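Local structure of peptide ABC transporter permease (Staphylococcus hominis, 6EXS) at residues S306-I311 and N462-L467; I380-V385 and T392-N397; S300-G305 and V404-G409; Y42-I47 and Y312-S317. The protein probably imports small peptides as a POT-family transporter, including a thioalcohol-conjugated dipeptide that is a precursor of human axillary malodour. All blocks are in the same frame, centred on the assembly; numbering follows the deposited sequence.

Contact 1 of 4, residues S306-I311 and N462-L467. With C3H (2-[[(2~{R})-2-azanyl-3-[(3~{S})-3-methyl-1-oxidanyl-hexan-3-yl]sulfanyl-propanoyl]amino]ethanoic acid), chain O.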
# COMPACT_ATOMS: atom_id res chain seq x y z
N SER A 306 5.29 8.19 5.58
CA SER A 306 5.26 8.83 4.26
C SER A 306 4.75 10.26 4.29
O SER A 306 4.94 10.97 3.31
CB SER A 306 4.42 8.00 3.28
OG SER A 306 3.09 7.83 3.75
N ASN A 307 4.09 10.69 5.38
CA ASN A 307 3.51 12.04 5.48
C ASN A 307 3.68 12.74 6.85
O ASN A 307 3.51 13.95 6.91
CB ASN A 307 2.02 12.00 5.10
CG ASN A 307 1.13 11.15 5.97
OD1 ASN A 307 1.57 10.20 6.64
ND2 ASN A 307 -0.15 11.43 5.96
N VAL A 308 3.98 11.99 7.93
CA VAL A 308 4.09 12.54 9.29
C VAL A 308 5.54 12.52 9.82
O VAL A 308 6.07 13.57 10.20
CB VAL A 308 3.08 11.85 10.26
CG1 VAL A 308 3.28 12.31 11.71
CG2 VAL A 308 1.63 12.08 9.82
N LEU A 309 6.17 11.33 9.87
CA LEU A 309 7.53 11.16 10.41
C LEU A 309 8.62 11.87 9.60
O LEU A 309 9.56 12.41 10.20
CB LEU A 309 7.85 9.66 10.59
CG LEU A 309 8.98 9.29 11.58
CD1 LEU A 309 8.74 9.90 12.97
CD2 LEU A 309 9.14 7.77 11.66
N ASN A 310 8.48 11.92 8.25
CA ASN A 310 9.41 12.59 7.33
C ASN A 310 9.41 14.14 7.44
O ASN A 310 10.49 14.74 7.39
CB ASN A 310 9.17 12.12 5.88
CG ASN A 310 7.75 12.22 5.37
OD1 ASN A 310 6.78 12.31 6.14
ND2 ASN A 310 7.59 12.15 4.06
N ILE A 311 8.21 14.78 7.56
CA ILE A 311 8.06 16.23 7.73
C ILE A 311 8.62 16.62 9.11
O ILE A 311 9.27 17.65 9.23
CB ILE A 311 6.60 16.72 7.54
CG1 ILE A 311 6.04 16.38 6.14
CG2 ILE A 311 6.49 18.23 7.81
CD1 ILE A 311 4.54 16.80 5.93
N ASN A 462 3.00 15.00 21.61
CA ASN A 462 1.93 14.35 22.37
C ASN A 462 1.18 13.39 21.46
O ASN A 462 0.73 12.35 21.94
CB ASN A 462 0.97 15.36 22.98
CG ASN A 462 1.58 16.35 23.95
OD1 ASN A 462 2.76 16.28 24.32
ND2 ASN A 462 0.76 17.30 24.37
N TYR A 463 1.07 13.73 20.15
CA TYR A 463 0.43 12.91 19.12
C TYR A 463 1.18 11.55 18.96
O TYR A 463 0.53 10.52 18.94
CB TYR A 463 0.36 13.69 17.79
CG TYR A 463 -0.07 12.89 16.58
CD1 TYR A 463 0.87 12.26 15.77
CD2 TYR A 463 -1.41 12.84 16.19
CE1 TYR A 463 0.49 11.55 14.63
CE2 TYR A 463 -1.80 12.16 15.03
CZ TYR A 463 -0.85 11.50 14.26
OH TYR A 463 -1.21 10.82 13.13
N PHE A 464 2.52 11.57 18.88
CA PHE A 464 3.34 10.35 18.78
C PHE A 464 3.20 9.48 20.03
O PHE A 464 3.10 8.26 19.89
CB PHE A 464 4.83 10.69 18.54
CG PHE A 464 5.22 11.24 17.19
CD1 PHE A 464 4.92 10.55 16.02
CD2 PHE A 464 5.97 12.41 17.09
CE1 PHE A 464 5.30 11.05 14.78
CE2 PHE A 464 6.36 12.90 15.84
CZ PHE A 464 6.01 12.23 14.69
N ILE A 465 3.17 10.10 21.23
CA ILE A 465 3.03 9.38 22.50
C ILE A 465 1.61 8.78 22.61
O ILE A 465 1.49 7.60 22.94
CB ILE A 465 3.46 10.24 23.73
CG1 ILE A 465 4.93 10.68 23.60
CG2 ILE A 465 3.25 9.48 25.06
CD1 ILE A 465 5.30 11.96 24.35
N PHE A 466 0.56 9.57 22.31
CA PHE A 466 -0.84 9.13 22.36
C PHE A 466 -1.13 7.95 21.42
O PHE A 466 -1.72 6.96 21.85
CB PHE A 466 -1.81 10.32 22.13
CG PHE A 466 -3.25 9.95 21.84
CD1 PHE A 466 -4.07 9.44 22.84
CD2 PHE A 466 -3.79 10.15 20.57
CE1 PHE A 466 -5.41 9.11 22.57
CE2 PHE A 466 -5.13 9.82 20.30
CZ PHE A 466 -5.93 9.30 21.30
N LEU A 467 -0.67 8.05 20.15
CA LEU A 467 -0.82 7.02 19.11
C LEU A 467 0.00 5.78 19.43
O LEU A 467 -0.49 4.67 19.22
CB LEU A 467 -0.45 7.58 17.73
CG LEU A 467 -1.61 8.00 16.84
CD1 LEU A 467 -2.17 9.34 17.26
CD2 LEU A 467 -1.19 8.04 15.39
O2 C3H O . 5.90 -1.35 -0.89
C11 C3H O . 6.74 -1.69 -0.14
O3 C3H O . 6.77 -2.85 0.43
C10 C3H O . 7.87 -0.82 0.33
N1 C3H O . 7.54 0.58 0.34
C9 C3H O . 6.94 1.15 1.37
O1 C3H O . 5.94 0.70 1.89
C8 C3H O . 7.53 2.40 1.93
N C3H O . 8.47 2.96 0.97
C7 C3H O . 6.45 3.45 2.20
S C3H O . 5.90 3.67 3.91
C3 C3H O . 7.26 4.39 4.98
C4 C3H O . 7.50 5.79 4.47
C5 C3H O . 8.46 3.43 4.89
C6 C3H O . 9.77 3.90 5.49
O C3H O . 10.78 4.01 4.55
C2 C3H O . 6.84 4.44 6.44
C1 C3H O . 7.67 3.60 7.40
C C3H O . 7.18 3.73 8.81
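Val308 and Leu309 meet the rings of Tyr463 and Phe464 where the start of helix 309-316 faces helix 460-479. Both belong to the C-terminal part of the major facilitator fold.

The contacts across it are all apolar. Val308 CG1 is the busiest methyl. A chi1 of 174° carries it away from its own backbone N and toward helix 460-479. It comes 3.9 Å from Phe464 CE1 and 4.1 Å from Tyr463 CE1, so one methyl is shared by two rings. Leu309 CD1 reaches Phe464 CZ at 4.0 Å. The two methyls lie on opposite sides of the plane of the Phe464 ring. Both approach it obliquely, and its far end is wedged between them. Tyr379 and Tyr312 also meet this ring edge-to-face. Leu467 CD1 lies 3.6 Å above one face of the Tyr463 ring, offset toward the rim.

Polar groups work around the apolar patch. Tyr463 OH hydrogen-bonds to Gln304 OE1. Asn310 ND2 makes a weak bond of 3.0 Å to Ser306 O, bridging the irregular backbone before the helix.

The ligand is the third partner. Ser306 lines its pocket, and its N lies 3.4 Å from C3H C4.

Contact by methyls and ring carbons alone implies weakly directional packing. Directional bonds nearby include Tyr463 OH to Gln304 OE1 and Ser306 OG to Glu303 O.

Contact 2 of 4, residues I380-V385 and T392-N397. With OLC ((2R)-2,3-dihydroxypropyl (9Z)-octadec-9-enoate), chain F; OLC ((2R)-2,3-dihydroxypropyl (9Z)-octadec-9-enoate), chain B; OLC ((2R)-2,3-dihydroxypropyl (9Z)-octadec-9-enoate), chain H.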
# COMPACT_ATOMS: atom_id res chain seq x y z
N ILE A 380 6.58 5.83 20.51
CA ILE A 380 6.96 6.20 21.89
C ILE A 380 8.42 6.71 21.86
O ILE A 380 8.74 7.69 22.53
CB ILE A 380 6.77 5.01 22.89
CG1 ILE A 380 5.26 4.65 23.09
CG2 ILE A 380 7.48 5.23 24.23
CD1 ILE A 380 4.31 5.73 23.65
N LEU A 381 9.29 6.06 21.05
CA LEU A 381 10.70 6.45 20.87
C LEU A 381 10.80 7.90 20.37
O LEU A 381 11.38 8.72 21.08
CB LEU A 381 11.44 5.45 19.94
CG LEU A 381 12.94 5.66 19.55
CD1 LEU A 381 13.14 6.63 18.38
CD2 LEU A 381 13.84 5.95 20.73
N ILE A 382 10.22 8.22 19.18
CA ILE A 382 10.29 9.56 18.58
C ILE A 382 9.58 10.62 19.48
O ILE A 382 10.12 11.71 19.67
CB ILE A 382 9.84 9.58 17.09
CG1 ILE A 382 10.28 10.89 16.38
CG2 ILE A 382 8.34 9.31 16.90
CD1 ILE A 382 11.81 11.10 16.21
N GLY A 383 8.44 10.24 20.08
CA GLY A 383 7.70 11.07 21.02
C GLY A 383 8.54 11.46 22.22
O GLY A 383 8.53 12.62 22.63
N LEU A 384 9.31 10.50 22.77
CA LEU A 384 10.20 10.76 23.91
C LEU A 384 11.42 11.60 23.53
O LEU A 384 11.91 12.36 24.36
CB LEU A 384 10.61 9.47 24.63
CG LEU A 384 9.51 8.77 25.47
CD1 LEU A 384 10.03 7.46 26.03
CD2 LEU A 384 9.00 9.65 26.62
N VAL A 385 11.89 11.48 22.27
CA VAL A 385 13.01 12.27 21.73
C VAL A 385 12.60 13.76 21.66
O VAL A 385 13.34 14.61 22.15
CB VAL A 385 13.53 11.71 20.38
CG1 VAL A 385 14.49 12.67 19.69
CG2 VAL A 385 14.20 10.34 20.56
N THR A 392 15.09 22.26 21.05
CA THR A 392 16.44 21.87 20.60
C THR A 392 16.40 20.88 19.42
O THR A 392 15.75 19.83 19.50
CB THR A 392 17.27 21.31 21.79
OG1 THR A 392 17.09 22.13 22.94
CG2 THR A 392 18.75 21.16 21.46
N GLN A 393 17.10 21.23 18.33
CA GLN A 393 17.22 20.41 17.12
C GLN A 393 18.05 19.17 17.47
O GLN A 393 19.11 19.30 18.08
CB GLN A 393 17.86 21.23 15.98
CG GLN A 393 18.26 20.44 14.76
CD GLN A 393 18.73 21.34 13.65
OE1 GLN A 393 17.93 21.81 12.84
NE2 GLN A 393 20.04 21.57 13.56
N PHE A 394 17.53 17.98 17.14
CA PHE A 394 18.16 16.69 17.44
C PHE A 394 18.70 16.03 16.18
O PHE A 394 18.46 16.50 15.07
CB PHE A 394 17.19 15.76 18.19
CG PHE A 394 15.83 15.56 17.56
CD1 PHE A 394 15.62 14.53 16.64
CD2 PHE A 394 14.76 16.36 17.92
CE1 PHE A 394 14.36 14.34 16.06
CE2 PHE A 394 13.50 16.17 17.33
CZ PHE A 394 13.31 15.16 16.41
N SER A 395 19.44 14.93 16.34
CA SER A 395 20.00 14.21 15.22
C SER A 395 18.92 13.42 14.46
O SER A 395 18.00 12.85 15.09
CB SER A 395 21.12 13.29 15.71
OG SER A 395 21.64 12.46 14.69
N VAL A 396 19.04 13.37 13.10
CA VAL A 396 18.17 12.60 12.19
C VAL A 396 18.28 11.09 12.50
O VAL A 396 17.39 10.33 12.13
CB VAL A 396 18.45 12.93 10.70
CG1 VAL A 396 19.70 12.24 10.17
CG2 VAL A 396 17.25 12.60 9.82
N ASN A 397 19.38 10.67 13.20
CA ASN A 397 19.65 9.28 13.62
C ASN A 397 18.48 8.74 14.44
O ASN A 397 18.16 7.55 14.34
CB ASN A 397 20.95 9.20 14.44
CG ASN A 397 22.26 9.48 13.72
OD1 ASN A 397 22.33 9.69 12.50
ND2 ASN A 397 23.34 9.47 14.47
C18 OLC F . 14.07 -5.87 17.96
C10 OLC F . 11.33 2.53 23.02
C9 OLC F . 11.60 3.75 23.48
C17 OLC F . 13.60 -5.19 19.24
C11 OLC F . 12.26 1.34 22.96
C8 OLC F . 12.91 4.25 24.04
C24 OLC F . 18.90 15.63 26.32
C16 OLC F . 13.60 -3.67 19.17
C12 OLC F . 12.21 0.58 21.63
C7 OLC F . 12.91 5.75 24.32
C15 OLC F . 13.21 -3.01 20.49
C13 OLC F . 12.76 -0.83 21.72
C6 OLC F . 14.28 6.31 24.65
C14 OLC F . 12.87 -1.53 20.38
C5 OLC F . 14.28 7.77 25.08
C4 OLC F . 14.46 8.77 23.95
C3 OLC F . 15.69 9.65 24.07
C2 OLC F . 15.44 10.99 24.75
C21 OLC F . 17.23 14.22 25.06
C1 OLC F . 16.58 11.96 24.63
C22 OLC F . 17.72 14.68 26.42
O19 OLC F . 17.61 11.74 24.03
O25 OLC F . 18.53 16.88 25.76
O23 OLC F . 16.65 15.29 27.15
O20 OLC F . 16.31 13.12 25.26
C18 OLC B . 19.35 4.50 2.18
C10 OLC B . 20.65 2.74 11.35
C9 OLC B . 20.24 3.13 12.55
C17 OLC B . 18.38 4.44 3.33
C11 OLC B . 21.13 3.58 10.19
C8 OLC B . 20.11 4.54 13.08
C24 OLC B . 22.73 11.61 21.69
C16 OLC B . 18.91 5.05 4.62
C12 OLC B . 20.51 3.18 8.85
C7 OLC B . 21.22 4.96 14.05
C15 OLC B . 19.61 4.07 5.56
C13 OLC B . 21.11 3.89 7.64
C6 OLC B . 21.14 4.40 15.47
C14 OLC B . 20.11 4.72 6.85
C5 OLC B . 20.15 5.08 16.42
C4 OLC B . 20.50 6.48 16.93
C3 OLC B . 21.61 6.54 17.98
C2 OLC B . 21.47 7.71 18.95
C21 OLC B . 22.27 11.29 19.21
C1 OLC B . 22.06 9.02 18.49
C22 OLC B . 23.06 12.03 20.27
O19 OLC B . 22.36 9.28 17.36
O25 OLC B . 21.40 11.97 22.04
O23 OLC B . 24.46 11.91 20.04
O20 OLC B . 22.19 9.87 19.51
C9 OLC H . 23.29 -1.87 15.12
C8 OLC H . 23.44 -0.69 16.04
C24 OLC H . 25.22 11.60 16.40
C7 OLC H . 24.02 0.54 15.35
C6 OLC H . 24.08 1.76 16.26
C5 OLC H . 24.68 3.00 15.60
C4 OLC H . 24.69 4.24 16.48
C3 OLC H . 25.44 5.41 15.86
C2 OLC H . 25.42 6.67 16.70
C21 OLC H . 27.14 9.95 16.47
C1 OLC H . 26.50 7.65 16.34
C22 OLC H . 26.61 11.30 16.92
O19 OLC H . 27.52 7.36 15.76
O25 OLC H . 24.85 12.94 16.70
O23 OLC H . 26.67 11.44 18.33
O20 OLC H . 26.19 8.89 16.75
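Phe394 packs against Val385 and Ile382 in a hairpin of two membrane helices. Helix 364-389 ends, a short turn follows, and helix 396-418 begins. Phe394 lies in the turn, just before the second helix.

From CB, the Phe394 chain turns to place CG between the backbone N and the carbonyl carbon (chi1 52°). This aims the ring at helix 364-389. CG lies 3.8 Å from Val385 CG1. CD1 is the nearest ring atom to that methyl, at 3.7 Å, and CD2 is 4.1 Å from it. CE1 lies near Val385 CG1 too, and touches Ile382 CD1 at 4.1 Å; the isoleucine methyl arrives obliquely. CZ, at the tip, packs on Tyr312. The Val385 methyl therefore stands over the middle of one ring face. It is a CH-pi contact, 3.8 Å from the centroid and 14° off the ring normal.

The other branch of Val385 faces lipid. Its CG2 lies 3.7 Å from C4 of the monoolein of chain F, so one valine touches ring and lipid chain with different methyls.

Past Phe394, Ser395 is the N-cap of the second helix. Its OG accepts the backbone N-H of Asn397 at 3.2 Å. Asn397 ND2 is bonded to Asn322 O and also donates to O19 of the monoolein of chain B at 3.1 Å.

Contact 3 of 4, residues S300-G305 and V404-G409; sequences SIQEQG and VICVIG. With C3H (2-[[(2~{R})-2-azanyl-3-[(3~{S})-3-methyl-1-oxidanyl-hexan-3-yl]sulfanyl-propanoyl]amino]ethanoic acid), chain O.
Cys406 meets Ile301 and Gln302 where helix 396-418 passes the last part of helix 279-302. The two helices line the peptide pocket in the C-terminal part of the major facilitator fold.

Along 404-409, Val404 comes first and packs on Phe342 of helix 338-357, while Ile405 turns to Leu374 of helix 364-389.

Cys406 carries the contact. Its chi1 of -157° swings SG away from the backbone N and thrusts it against the opposing helix. SG rests 3.7 Å from Gln302 CA and 3.9 Å from Gln302 CB. A third approach, to Ile301 CG2, is looser at 4.3 Å. The thiol is thus fitted against the backbone as well as the side chains, and the helices come close here. On its pocket side SG is 4.0 Å from the terminal carbon C of the ligand alkyl chain.

Val407 follows, touching Asn339 and Phe342, and Ile408 reaches a bound monoolein, so one turn of helix runs from pocket to lipid.

Across from Cys406, Gln302 bends at chi2 (-79°) and lays its amide along the ligand. Gly305 adds backbone to the wall, and its O is bonded by Tyr403 OH. The amide end of Gln302 comes closest through NE2, 3.3 Å from the ligand S.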
# COMPACT_ATOMS: atom_id res chain seq x y z
N SER A 300 -1.40 1.87 10.45
CA SER A 300 -1.71 3.27 10.78
C SER A 300 -0.40 4.02 11.07
O SER A 300 -0.12 5.02 10.42
CB SER A 300 -2.68 3.37 11.95
OG SER A 300 -2.85 4.71 12.39
N ILE A 301 0.42 3.44 11.97
CA ILE A 301 1.73 3.96 12.35
C ILE A 301 2.72 3.84 11.19
O ILE A 301 3.35 4.83 10.83
CB ILE A 301 2.24 3.35 13.68
CG1 ILE A 301 1.34 3.85 14.85
CG2 ILE A 301 3.72 3.70 13.91
CD1 ILE A 301 1.59 3.20 16.21
N GLN A 302 2.81 2.65 10.56
CA GLN A 302 3.70 2.42 9.42
C GLN A 302 3.44 3.38 8.22
O GLN A 302 4.38 3.98 7.73
CB GLN A 302 3.66 0.95 8.97
CG GLN A 302 4.85 0.52 8.11
CD GLN A 302 4.75 0.94 6.66
OE1 GLN A 302 3.68 1.11 6.09
NE2 GLN A 302 5.89 1.10 6.03
N GLU A 303 2.19 3.52 7.77
CA GLU A 303 1.88 4.39 6.63
C GLU A 303 2.03 5.90 6.94
O GLU A 303 1.96 6.72 6.02
CB GLU A 303 0.50 4.08 6.04
CG GLU A 303 0.40 2.73 5.35
CD GLU A 303 1.00 2.62 3.96
OE1 GLU A 303 1.67 3.57 3.51
OE2 GLU A 303 0.79 1.56 3.33
N GLN A 304 2.31 6.24 8.21
CA GLN A 304 2.52 7.63 8.60
C GLN A 304 3.96 8.08 8.40
O GLN A 304 4.25 9.26 8.52
CB GLN A 304 2.04 7.91 10.03
CG GLN A 304 0.58 8.33 10.11
CD GLN A 304 0.12 8.38 11.55
OE1 GLN A 304 0.75 9.01 12.41
NE2 GLN A 304 -0.99 7.72 11.84
N GLY A 305 4.84 7.15 8.04
CA GLY A 305 6.22 7.48 7.74
C GLY A 305 6.37 8.19 6.40
O GLY A 305 7.44 8.72 6.09
N VAL A 404 13.43 2.22 11.54
CA VAL A 404 14.05 0.90 11.72
C VAL A 404 13.23 0.03 12.68
O VAL A 404 13.04 -1.15 12.40
CB VAL A 404 15.55 0.99 12.11
CG1 VAL A 404 16.14 -0.39 12.40
CG2 VAL A 404 16.37 1.71 11.03
N ILE A 405 12.72 0.61 13.80
CA ILE A 405 11.91 -0.16 14.76
C ILE A 405 10.60 -0.61 14.10
O ILE A 405 10.20 -1.77 14.25
CB ILE A 405 11.72 0.58 16.11
CG1 ILE A 405 13.09 0.84 16.80
CG2 ILE A 405 10.76 -0.21 17.05
CD1 ILE A 405 13.08 2.01 17.81
N CYS A 406 9.97 0.28 13.33
CA CYS A 406 8.73 -0.00 12.62
C CYS A 406 8.86 -1.11 11.56
O CYS A 406 7.98 -1.97 11.46
CB CYS A 406 8.13 1.27 12.03
SG CYS A 406 6.35 1.15 11.74
N VAL A 407 9.94 -1.07 10.75
CA VAL A 407 10.17 -2.06 9.70
C VAL A 407 10.51 -3.44 10.33
O VAL A 407 10.06 -4.45 9.79
CB VAL A 407 11.17 -1.60 8.61
CG1 VAL A 407 12.57 -1.35 9.17
CG2 VAL A 407 11.21 -2.59 7.44
N ILE A 408 11.21 -3.48 11.49
CA ILE A 408 11.49 -4.74 12.21
C ILE A 408 10.15 -5.40 12.61
O ILE A 408 10.02 -6.62 12.54
CB ILE A 408 12.49 -4.57 13.40
CG1 ILE A 408 13.91 -4.26 12.90
CG2 ILE A 408 12.51 -5.83 14.30
CD1 ILE A 408 14.82 -3.65 13.94
N GLY A 409 9.16 -4.56 12.95
CA GLY A 409 7.80 -4.97 13.26
C GLY A 409 7.07 -5.49 12.03
O GLY A 409 6.31 -6.45 12.13
O2 C3H O . 5.90 -1.35 -0.89
C11 C3H O . 6.74 -1.69 -0.14
O3 C3H O . 6.77 -2.85 0.43
C10 C3H O . 7.87 -0.82 0.33
N1 C3H O . 7.54 0.58 0.34
C9 C3H O . 6.94 1.15 1.37
O1 C3H O . 5.94 0.70 1.89
C8 C3H O . 7.53 2.40 1.93
N C3H O . 8.47 2.96 0.97
C7 C3H O . 6.45 3.45 2.20
S C3H O . 5.90 3.67 3.91
C3 C3H O . 7.26 4.39 4.98
C4 C3H O . 7.50 5.79 4.47
C5 C3H O . 8.46 3.43 4.89
C6 C3H O . 9.77 3.90 5.49
O C3H O . 10.78 4.01 4.55
C2 C3H O . 6.84 4.44 6.44
C1 C3H O . 7.67 3.60 7.40
C C3H O . 7.18 3.73 8.81

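Contact 4 of 4, residues Y42-I47 and Y312-S317; sequences YMYFAI and YGLERS
Gly313 O is gripped twice, just before Leu314, the residue that meets Tyr44 across the contact. Ser317 OG bonds to it at 2.7 Å and Ser317 N at 2.9 Å, from opposite faces of the carbonyl plane. The hydroxyl comes from above that plane, 35° out of it, and is also bonded to Met319 N. This fastens the end of helix 309-316.

The contact joins the ends of helices 16-44 and 309-316, one from each half of the major facilitator fold. Such a meeting is consistent with closure of one side of the transporter.

Leu314 extends toward helix 16-44 with CG anti to its backbone N (chi1 -180°). Its CD2 touches Tyr44 OH, and the side chains slide past each other in opposite directions. The neighbouring Phe45 lays its CD1 over the centre of the Tyr44 ring, 4.1 Å above the plane.

Glu315 comes from the opposite direction. Its OE2 lies obliquely 4.1 Å from Tyr44 CE2, and carboxylate and ring planes are 79° apart. The charge has its main partner elsewhere: OE1 forms a salt bridge with Lys56, whose side chain also touches Tyr44. The same CD2 of Leu314 also meets the edge of the Phe45 ring, near its plane, 4.3 Å from CE1.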
# COMPACT_ATOMS: atom_id res chain seq x y z
N TYR A 42 6.10 18.44 -2.86
CA TYR A 42 5.52 19.20 -3.97
C TYR A 42 4.21 19.90 -3.54
O TYR A 42 4.00 21.04 -3.91
CB TYR A 42 5.26 18.26 -5.15
CG TYR A 42 4.55 18.92 -6.32
CD1 TYR A 42 5.11 20.02 -6.96
CD2 TYR A 42 3.36 18.40 -6.82
CE1 TYR A 42 4.49 20.60 -8.07
CE2 TYR A 42 2.74 18.97 -7.93
CZ TYR A 42 3.31 20.07 -8.55
OH TYR A 42 2.70 20.64 -9.65
N MET A 43 3.37 19.23 -2.73
CA MET A 43 2.11 19.80 -2.24
C MET A 43 2.27 20.94 -1.22
O MET A 43 1.69 22.01 -1.44
CB MET A 43 1.20 18.70 -1.67
CG MET A 43 0.63 17.80 -2.74
SD MET A 43 -0.65 16.72 -2.11
CE MET A 43 0.32 15.49 -1.27
N TYR A 44 3.01 20.73 -0.10
CA TYR A 44 3.09 21.77 0.94
C TYR A 44 4.23 22.78 0.74
O TYR A 44 4.19 23.84 1.38
CB TYR A 44 3.09 21.19 2.37
CG TYR A 44 4.43 20.76 2.93
CD1 TYR A 44 4.95 19.50 2.67
CD2 TYR A 44 5.13 21.59 3.81
CE1 TYR A 44 6.17 19.09 3.20
CE2 TYR A 44 6.34 21.18 4.37
CZ TYR A 44 6.86 19.93 4.06
OH TYR A 44 8.05 19.51 4.58
N PHE A 45 5.21 22.51 -0.16
CA PHE A 45 6.26 23.51 -0.42
C PHE A 45 5.60 24.74 -1.06
O PHE A 45 4.63 24.59 -1.82
CB PHE A 45 7.40 22.97 -1.31
CG PHE A 45 8.49 22.12 -0.66
CD1 PHE A 45 8.33 21.61 0.63
CD2 PHE A 45 9.66 21.81 -1.35
CE1 PHE A 45 9.33 20.82 1.22
CE2 PHE A 45 10.66 21.03 -0.76
CZ PHE A 45 10.49 20.55 0.52
N ALA A 46 6.09 25.95 -0.72
CA ALA A 46 5.58 27.22 -1.23
C ALA A 46 5.65 27.32 -2.76
O ALA A 46 6.45 26.62 -3.38
CB ALA A 46 6.34 28.38 -0.59
N ILE A 47 4.81 28.20 -3.36
CA ILE A 47 4.74 28.45 -4.81
C ILE A 47 6.11 28.92 -5.33
O ILE A 47 6.54 28.46 -6.40
CB ILE A 47 3.61 29.46 -5.18
CG1 ILE A 47 2.24 29.08 -4.53
CG2 ILE A 47 3.48 29.66 -6.70
CD1 ILE A 47 1.38 28.04 -5.24
N TYR A 312 8.38 15.77 10.13
CA TYR A 312 8.90 15.96 11.49
C TYR A 312 10.43 15.91 11.48
O TYR A 312 11.06 16.73 12.12
CB TYR A 312 8.33 14.91 12.46
CG TYR A 312 8.73 15.13 13.91
CD1 TYR A 312 8.20 16.19 14.64
CD2 TYR A 312 9.60 14.26 14.56
CE1 TYR A 312 8.52 16.37 15.99
CE2 TYR A 312 9.95 14.44 15.89
CZ TYR A 312 9.40 15.50 16.61
OH TYR A 312 9.73 15.68 17.93
N GLY A 313 11.00 14.97 10.72
CA GLY A 313 12.44 14.85 10.56
C GLY A 313 13.02 16.07 9.87
O GLY A 313 14.00 16.65 10.36
N LEU A 314 12.39 16.50 8.75
CA LEU A 314 12.80 17.68 7.97
C LEU A 314 12.75 18.98 8.79
O LEU A 314 13.66 19.82 8.69
CB LEU A 314 11.92 17.79 6.70
CG LEU A 314 12.17 18.95 5.71
CD1 LEU A 314 13.60 18.94 5.16
CD2 LEU A 314 11.23 18.88 4.56
N GLU A 315 11.71 19.12 9.62
CA GLU A 315 11.48 20.32 10.42
C GLU A 315 12.13 20.34 11.80
O GLU A 315 12.42 21.42 12.31
CB GLU A 315 9.97 20.59 10.56
CG GLU A 315 9.31 20.99 9.26
CD GLU A 315 7.81 21.17 9.34
OE1 GLU A 315 7.23 20.89 10.42
OE2 GLU A 315 7.21 21.56 8.31
N ARG A 316 12.31 19.18 12.44
CA ARG A 316 12.86 19.15 13.81
C ARG A 316 14.27 18.55 13.93
O ARG A 316 14.96 18.84 14.90
CB ARG A 316 11.87 18.46 14.77
CG ARG A 316 10.49 19.14 14.79
CD ARG A 316 10.37 20.29 15.79
NE ARG A 316 9.70 19.88 17.02
CZ ARG A 316 8.38 19.78 17.17
NH1 ARG A 316 7.56 20.05 16.16
NH2 ARG A 316 7.87 19.39 18.33
N SER A 317 14.70 17.75 12.96
CA SER A 317 16.04 17.17 13.05
C SER A 317 17.06 17.97 12.23
O SER A 317 16.68 18.82 11.43
CB SER A 317 16.02 15.69 12.66
OG SER A 317 16.30 15.53 11.29

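In the fold
Contacts 1, 2 and 3 are buried, while contact 4 lies at the surface. Contacts 1 and 4 share helix 309-316, and contacts 2 and 3 share helix 396-418. Contacts 1 and 3 both touch the ligand and adjoin through Gln304, whose OE1 bonds to Tyr463 OH. Contact 2 lies further out, among lipids, and meets contact 1 where Ile382 packs on Phe464. Contact 4 alone brings in helix 16-44, and it reaches contact 2 through Tyr312 and Ser317. The chemistry follows the place: methyls on rings in contacts 1 and 2, a thiol on backbone beside the ligand in contact 3, and in contact 4 a leucine methyl against a tyrosine hydroxyl and a phenylalanine edge, with a carboxylate at the rim.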